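Local structure of FKBP-type peptidyl-prolyl cis-trans isomerase 3 (Arabidopsis thaliana, 1U79) at residues V21-A27 with P82-G87; P95-D101 with I113-L119. The protein catalyses the cis-trans isomerisation of peptide bonds preceding proline in the chloroplast thylakoid lumen and regulates accumulation of the Rieske protein. All coordinates share one frame; numbering follows the deposited sequence.

Interactions 1 and 2 lie on opposite sides of the centre of one FKBP-type domain. Their centres are 27 Å apart, and their nearest atoms about 13 Å. They follow in series along the chain. Interaction 1 joins two loops where residues 82-87 lead into strand 88-93. Interaction 2 joins the loop after that strand to residues 113-119, which lead into strand 119-128, the antiparallel neighbour of strand 88-93. The disulfide C106-C111 falls between the segments of interaction 2. By the family pattern, Y99 and I113 of interaction 2 probably border the proline-binding pocket. Interaction 1 is structural packing at the far end.

Interaction 1 of 2, residues V21-A27 with P82-G87; sequences VGYGPEA and PMLTGG
T85 bonds to P25 and G24, and L84 packs on E26, where two loops of the FKBP-type domain meet. Loop 21-27 follows strand 15-18, and residues 82-87 lead into strand 88-93. T85 and L84 bury the most surface. Residues L84 to G87 form a type II beta turn. G86 and G87 both face Y125 of strand 119-128, which makes a G1 beta bulge. A single beta bridge pairs E26 with L84.

T85 is held through its backbone. Its N donates to P25 O at 2.9 Å, with 166° at the hydrogen. Its O accepts two bonds, from Y23 N at 3.0 Å and from G24 N at 3.0 Å. Y23 N lies nearly along the C=O axis, but its N-H points off line (133°). G24 N is off the axis, and its N-H is straighter. The same oxygen sits 3.8 Å above one face of the Y23 ring, offset toward the rim. Y23 points its CB away, but CG lies between the backbone N and the carbonyl carbon (chi1 58°), which brings the ring back to T85 O and G86 CA. G22 CA comes within 3.3 Å of T85 O.

L84 spreads its two methyls. CD2 packs 3.4 Å from E26 CA, while CD1 lies beside V21 CG1. The E26 side chain crosses P82, with OE1 near P82 CG. Beyond the bridge, A27 N donates to M83 O at 3.1 Å. M83 also packs on I123 and Y125.

Three waters bridge the two segments. Water 1 donates to V21 O and G86 O. Water 3 bonds P25 O and T85 OG1. Water 2 accepts from G22 N at 2.8 Å and from L84 N.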
loop_
_atom_site.group_PDB
_atom_site.type_symbol
_atom_site.label_atom_id
_atom_site.label_comp_id
_atom_site.label_asym_id
_atom_site.label_seq_id
_atom_site.Cartn_x
_atom_site.Cartn_y
_atom_site.Cartn_z
ATOM N N VAL A 21 -7.460 12.732 -5.575
ATOM C CA VAL A 21 -8.194 12.713 -4.317
ATOM C C VAL A 21 -9.562 12.074 -4.539
ATOM O O VAL A 21 -10.252 12.405 -5.502
ATOM C CB VAL A 21 -8.400 14.142 -3.782
ATOM C CG1 VAL A 21 -9.223 14.101 -2.493
ATOM C CG2 VAL A 21 -7.055 14.802 -3.569
ATOM N N GLY A 22 -9.944 11.156 -3.652
ATOM C CA GLY A 22 -11.227 10.483 -3.784
ATOM C C GLY A 22 -12.400 11.447 -3.779
ATOM O O GLY A 22 -12.255 12.613 -3.405
ATOM N N TYR A 23 -13.561 10.958 -4.204
ATOM C CA TYR A 23 -14.775 11.767 -4.255
ATOM C C TYR A 23 -15.759 11.336 -3.171
ATOM O O TYR A 23 -16.735 12.039 -2.887
ATOM C CB TYR A 23 -15.428 11.634 -5.637
ATOM C CG TYR A 23 -15.776 10.206 -6.007
ATOM C CD1 TYR A 23 -16.975 9.638 -5.606
ATOM C CD2 TYR A 23 -14.877 9.412 -6.717
ATOM C CE1 TYR A 23 -17.280 8.307 -5.897
ATOM C CE2 TYR A 23 -15.169 8.079 -7.015
ATOM C CZ TYR A 23 -16.372 7.535 -6.597
ATOM O OH TYR A 23 -16.666 6.213 -6.853
ATOM N N GLY A 24 -15.481 10.196 -2.547
ATOM C CA GLY A 24 -16.360 9.684 -1.513
ATOM C C GLY A 24 -15.857 9.809 -0.083
ATOM O O GLY A 24 -14.970 10.613 0.207
ATOM N N PRO A 25 -16.425 9.022 0.844
ATOM C CA PRO A 25 -16.027 9.050 2.257
ATOM C C PRO A 25 -14.659 8.442 2.508
ATOM O O PRO A 25 -14.154 7.655 1.693
ATOM C CB PRO A 25 -17.132 8.254 2.941
ATOM C CG PRO A 25 -17.527 7.254 1.884
ATOM C CD PRO A 25 -17.562 8.105 0.633
ATOM N N GLU A 26 -14.060 8.802 3.638
ATOM C CA GLU A 26 -12.758 8.256 3.983
ATOM C C GLU A 26 -12.909 6.782 4.345
ATOM O O GLU A 26 -14.012 6.315 4.646
ATOM C CB GLU A 26 -12.130 9.036 5.156
ATOM C CG GLU A 26 -12.950 9.100 6.432
ATOM C CD GLU A 26 -12.249 9.910 7.509
ATOM O OE1 GLU A 26 -11.383 10.732 7.160
ATOM O OE2 GLU A 26 -12.566 9.739 8.700
ATOM N N ALA A 27 -11.799 6.049 4.273
ATOM C CA ALA A 27 -11.779 4.633 4.609
ATOM C C ALA A 27 -12.079 4.501 6.098
ATOM O O ALA A 27 -11.703 5.361 6.891
ATOM C CB ALA A 27 -10.398 4.035 4.299
ATOM N N PRO A 82 -6.349 9.803 5.676
ATOM C CA PRO A 82 -6.951 8.620 5.059
ATOM C C PRO A 82 -7.216 8.807 3.582
ATOM O O PRO A 82 -7.394 9.933 3.109
ATOM C CB PRO A 82 -8.282 8.462 5.801
ATOM C CG PRO A 82 -8.186 9.411 6.980
ATOM C CD PRO A 82 -7.325 10.517 6.511
ATOM N N MET A 83 -7.248 7.699 2.853
ATOM C CA MET A 83 -7.598 7.769 1.448
ATOM C C MET A 83 -9.113 7.909 1.457
ATOM O O MET A 83 -9.768 7.544 2.439
ATOM C CB MET A 83 -7.230 6.476 0.716
ATOM C CG MET A 83 -5.798 6.406 0.249
ATOM S SD MET A 83 -5.569 4.971 -0.837
ATOM C CE MET A 83 -6.263 5.592 -2.337
ATOM N N LEU A 84 -9.668 8.455 0.378
ATOM C CA LEU A 84 -11.103 8.617 0.257
ATOM C C LEU A 84 -11.541 7.709 -0.872
ATOM O O LEU A 84 -10.765 7.445 -1.794
ATOM C CB LEU A 84 -11.468 10.051 -0.104
ATOM C CG LEU A 84 -10.931 11.148 0.805
ATOM C CD1 LEU A 84 -11.538 12.472 0.363
ATOM C CD2 LEU A 84 -11.263 10.839 2.258
ATOM N N THR A 85 -12.777 7.233 -0.791
ATOM C CA THR A 85 -13.337 6.353 -1.806
ATOM C C THR A 85 -13.138 6.944 -3.197
ATOM O O THR A 85 -13.472 8.106 -3.442
ATOM C CB THR A 85 -14.845 6.129 -1.543
ATOM O OG1 THR A 85 -14.994 5.327 -0.372
ATOM C CG2 THR A 85 -15.523 5.445 -2.721
ATOM N N GLY A 86 -12.596 6.131 -4.103
ATOM C CA GLY A 86 -12.350 6.559 -5.471
ATOM C C GLY A 86 -11.018 7.262 -5.659
ATOM O O GLY A 86 -10.721 7.791 -6.733
ATOM N N GLY A 87 -10.202 7.276 -4.615
ATOM C CA GLY A 87 -8.919 7.943 -4.714
ATOM C C GLY A 87 -7.798 7.087 -5.274
ATOM O O GLY A 87 -7.896 5.855 -5.319
HETATM O O HOH W 1 -11.468 10.456 -7.293
HETATM O O HOH W 2 -8.316 10.121 -1.588
HETATM O O HOH W 3 -14.728 4.861 2.289
#

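Interaction 2 of 2, residues P95-D101 with I113-L119; sequences PELAYGD and IPPASVL
P95 packs its ring against the backbone of A116 and S117, in a contact between two loops of the FKBP fold. Its CG lies 3.1 Å from A116 O, and its CB rests near A116 CA. CD reaches along to V118 CG2 at 3.9 Å, where the two side chains cross. P114 to S117 form a type II beta turn, and P95 meets its last two residues, A116 and S117.

The other tight part is apolar. L119 CD1 touches A98 CB at 3.5 Å and also meets the Y99 ring. I113 CD1 comes to 3.4 Å from Y99 CE2. Both side chains run at about a right angle to the tyrosine. CG of Y99 is anti to its carbonyl carbon (chi1 -59°); this turns the CD2-CE2 side of the ring to the two methyls, which approach it obliquely.

The far end is looser and more exposed. One direct hydrogen bond joins the segments there, from A116 N to G100 O at 2.8 Å. The donor stands 43° out of the carbonyl plane. D101 bends its carboxylate back, and OD1 comes 3.2 Å from A116 CB. Two waters lie between the segments here. Water 4 accepts from Y99 N and donates to S117 O. Water 5 bonds P114 O and S117 N and lies doubtfully close to G100 O.

As in other FKBPs, Y99 and I113 probably line the proline-binding pocket. Y99 also packs on I67. Y99 and I113 both touch A104 of strand 104-107, and I113 and L119 both reach F47 of strand 46-49.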
loop_
_atom_site.group_PDB
_atom_site.type_symbol
_atom_site.label_atom_id
_atom_site.label_comp_id
_atom_site.label_asym_id
_atom_site.label_seq_id
_atom_site.Cartn_x
_atom_site.Cartn_y
_atom_site.Cartn_z
ATOM N N PRO A 95 10.990 -0.615 4.683
ATOM C CA PRO A 95 10.950 -2.046 5.011
ATOM C C PRO A 95 10.313 -2.362 6.361
ATOM O O PRO A 95 9.640 -3.376 6.505
ATOM C CB PRO A 95 12.420 -2.451 4.975
ATOM C CG PRO A 95 13.003 -1.506 3.982
ATOM C CD PRO A 95 12.356 -0.199 4.329
ATOM N N GLU A 96 10.549 -1.499 7.346
ATOM C CA GLU A 96 10.005 -1.677 8.695
ATOM C C GLU A 96 8.481 -1.846 8.686
ATOM O O GLU A 96 7.925 -2.547 9.531
ATOM C CB GLU A 96 10.390 -0.473 9.574
ATOM C CG GLU A 96 9.819 0.856 9.074
ATOM C CD GLU A 96 10.495 2.083 9.680
ATOM O OE1 GLU A 96 11.735 2.196 9.579
ATOM O OE2 GLU A 96 9.782 2.942 10.245
ATOM N N LEU A 97 7.813 -1.205 7.729
ATOM C CA LEU A 97 6.359 -1.280 7.605
ATOM C C LEU A 97 5.919 -2.192 6.457
ATOM O O LEU A 97 4.763 -2.157 6.025
ATOM C CB LEU A 97 5.782 0.122 7.398
ATOM C CG LEU A 97 6.166 1.119 8.505
ATOM C CD1 LEU A 97 5.626 2.504 8.170
ATOM C CD2 LEU A 97 5.618 0.637 9.841
ATOM N N ALA A 98 6.845 -3.000 5.950
ATOM C CA ALA A 98 6.510 -3.915 4.867
ATOM C C ALA A 98 6.974 -5.322 5.246
ATOM O O ALA A 98 6.417 -5.916 6.160
ATOM C CB ALA A 98 7.156 -3.452 3.552
ATOM N N TYR A 99 7.993 -5.845 4.573
ATOM C CA TYR A 99 8.473 -7.191 4.871
ATOM C C TYR A 99 9.819 -7.262 5.605
ATOM O O TYR A 99 10.403 -8.341 5.751
ATOM C CB TYR A 99 8.527 -7.999 3.574
ATOM C CG TYR A 99 7.183 -8.086 2.891
ATOM C CD1 TYR A 99 6.168 -8.893 3.411
ATOM C CD2 TYR A 99 6.909 -7.339 1.750
ATOM C CE1 TYR A 99 4.913 -8.949 2.808
ATOM C CE2 TYR A 99 5.656 -7.384 1.140
ATOM C CZ TYR A 99 4.664 -8.188 1.675
ATOM O OH TYR A 99 3.421 -8.222 1.090
ATOM N N GLY A 100 10.312 -6.118 6.064
ATOM C CA GLY A 100 11.563 -6.098 6.800
ATOM C C GLY A 100 12.761 -6.741 6.118
ATOM O O GLY A 100 12.802 -6.859 4.894
ATOM N N ASP A 101 13.743 -7.164 6.911
ATOM C CA ASP A 101 14.948 -7.787 6.358
ATOM C C ASP A 101 14.716 -9.231 5.960
ATOM O O ASP A 101 15.627 -9.926 5.523
ATOM C CB ASP A 101 16.090 -7.724 7.365
ATOM C CG ASP A 101 16.482 -6.310 7.697
ATOM O OD1 ASP A 101 16.640 -5.503 6.755
ATOM O OD2 ASP A 101 16.635 -6.010 8.897
ATOM N N ILE A 113 10.847 -10.078 -3.307
ATOM C CA ILE A 113 10.975 -8.805 -2.606
ATOM C C ILE A 113 12.200 -8.983 -1.719
ATOM O O ILE A 113 12.144 -9.648 -0.686
ATOM C CB ILE A 113 9.745 -8.502 -1.731
ATOM C CG1 ILE A 113 8.555 -8.149 -2.623
ATOM C CG2 ILE A 113 10.046 -7.346 -0.772
ATOM C CD1 ILE A 113 7.264 -7.922 -1.850
ATOM N N PRO A 114 13.339 -8.419 -2.136
ATOM C CA PRO A 114 14.588 -8.510 -1.387
ATOM C C PRO A 114 14.478 -7.992 0.036
ATOM O O PRO A 114 13.609 -7.162 0.358
ATOM C CB PRO A 114 15.547 -7.651 -2.209
ATOM C CG PRO A 114 15.009 -7.761 -3.592
ATOM C CD PRO A 114 13.531 -7.633 -3.368
ATOM N N PRO A 115 15.356 -8.486 0.919
ATOM C CA PRO A 115 15.345 -8.041 2.309
ATOM C C PRO A 115 15.554 -6.520 2.339
ATOM O O PRO A 115 16.265 -5.973 1.488
ATOM C CB PRO A 115 16.531 -8.779 2.918
ATOM C CG PRO A 115 16.577 -10.079 2.119
ATOM C CD PRO A 115 16.322 -9.586 0.708
ATOM N N ALA A 116 14.916 -5.852 3.300
ATOM C CA ALA A 116 15.058 -4.409 3.495
ATOM C C ALA A 116 14.617 -3.575 2.306
ATOM O O ALA A 116 15.178 -2.507 2.040
ATOM C CB ALA A 116 16.515 -4.076 3.852
ATOM N N SER A 117 13.590 -4.048 1.610
ATOM C CA SER A 117 13.073 -3.345 0.453
ATOM C C SER A 117 12.061 -2.247 0.757
ATOM O O SER A 117 11.097 -2.455 1.486
ATOM C CB SER A 117 12.404 -4.331 -0.517
ATOM O OG SER A 117 13.346 -5.195 -1.133
ATOM N N VAL A 118 12.292 -1.071 0.188
ATOM C CA VAL A 118 11.334 0.019 0.297
ATOM C C VAL A 118 10.362 -0.363 -0.817
ATOM O O VAL A 118 10.789 -0.730 -1.915
ATOM C CB VAL A 118 11.962 1.377 -0.057
ATOM C CG1 VAL A 118 10.861 2.429 -0.201
ATOM C CG2 VAL A 118 12.963 1.781 1.016
ATOM N N LEU A 119 9.066 -0.310 -0.549
ATOM C CA LEU A 119 8.102 -0.685 -1.572
ATOM C C LEU A 119 7.304 0.503 -2.083
ATOM O O LEU A 119 6.959 1.409 -1.330
ATOM C CB LEU A 119 7.132 -1.724 -1.011
ATOM C CG LEU A 119 7.756 -2.945 -0.337
ATOM C CD1 LEU A 119 6.644 -3.901 0.091
ATOM C CD2 LEU A 119 8.718 -3.641 -1.306
HETATM O O HOH W 4 9.693 -4.776 2.464
HETATM O O HOH W 5 11.853 -6.532 2.566
#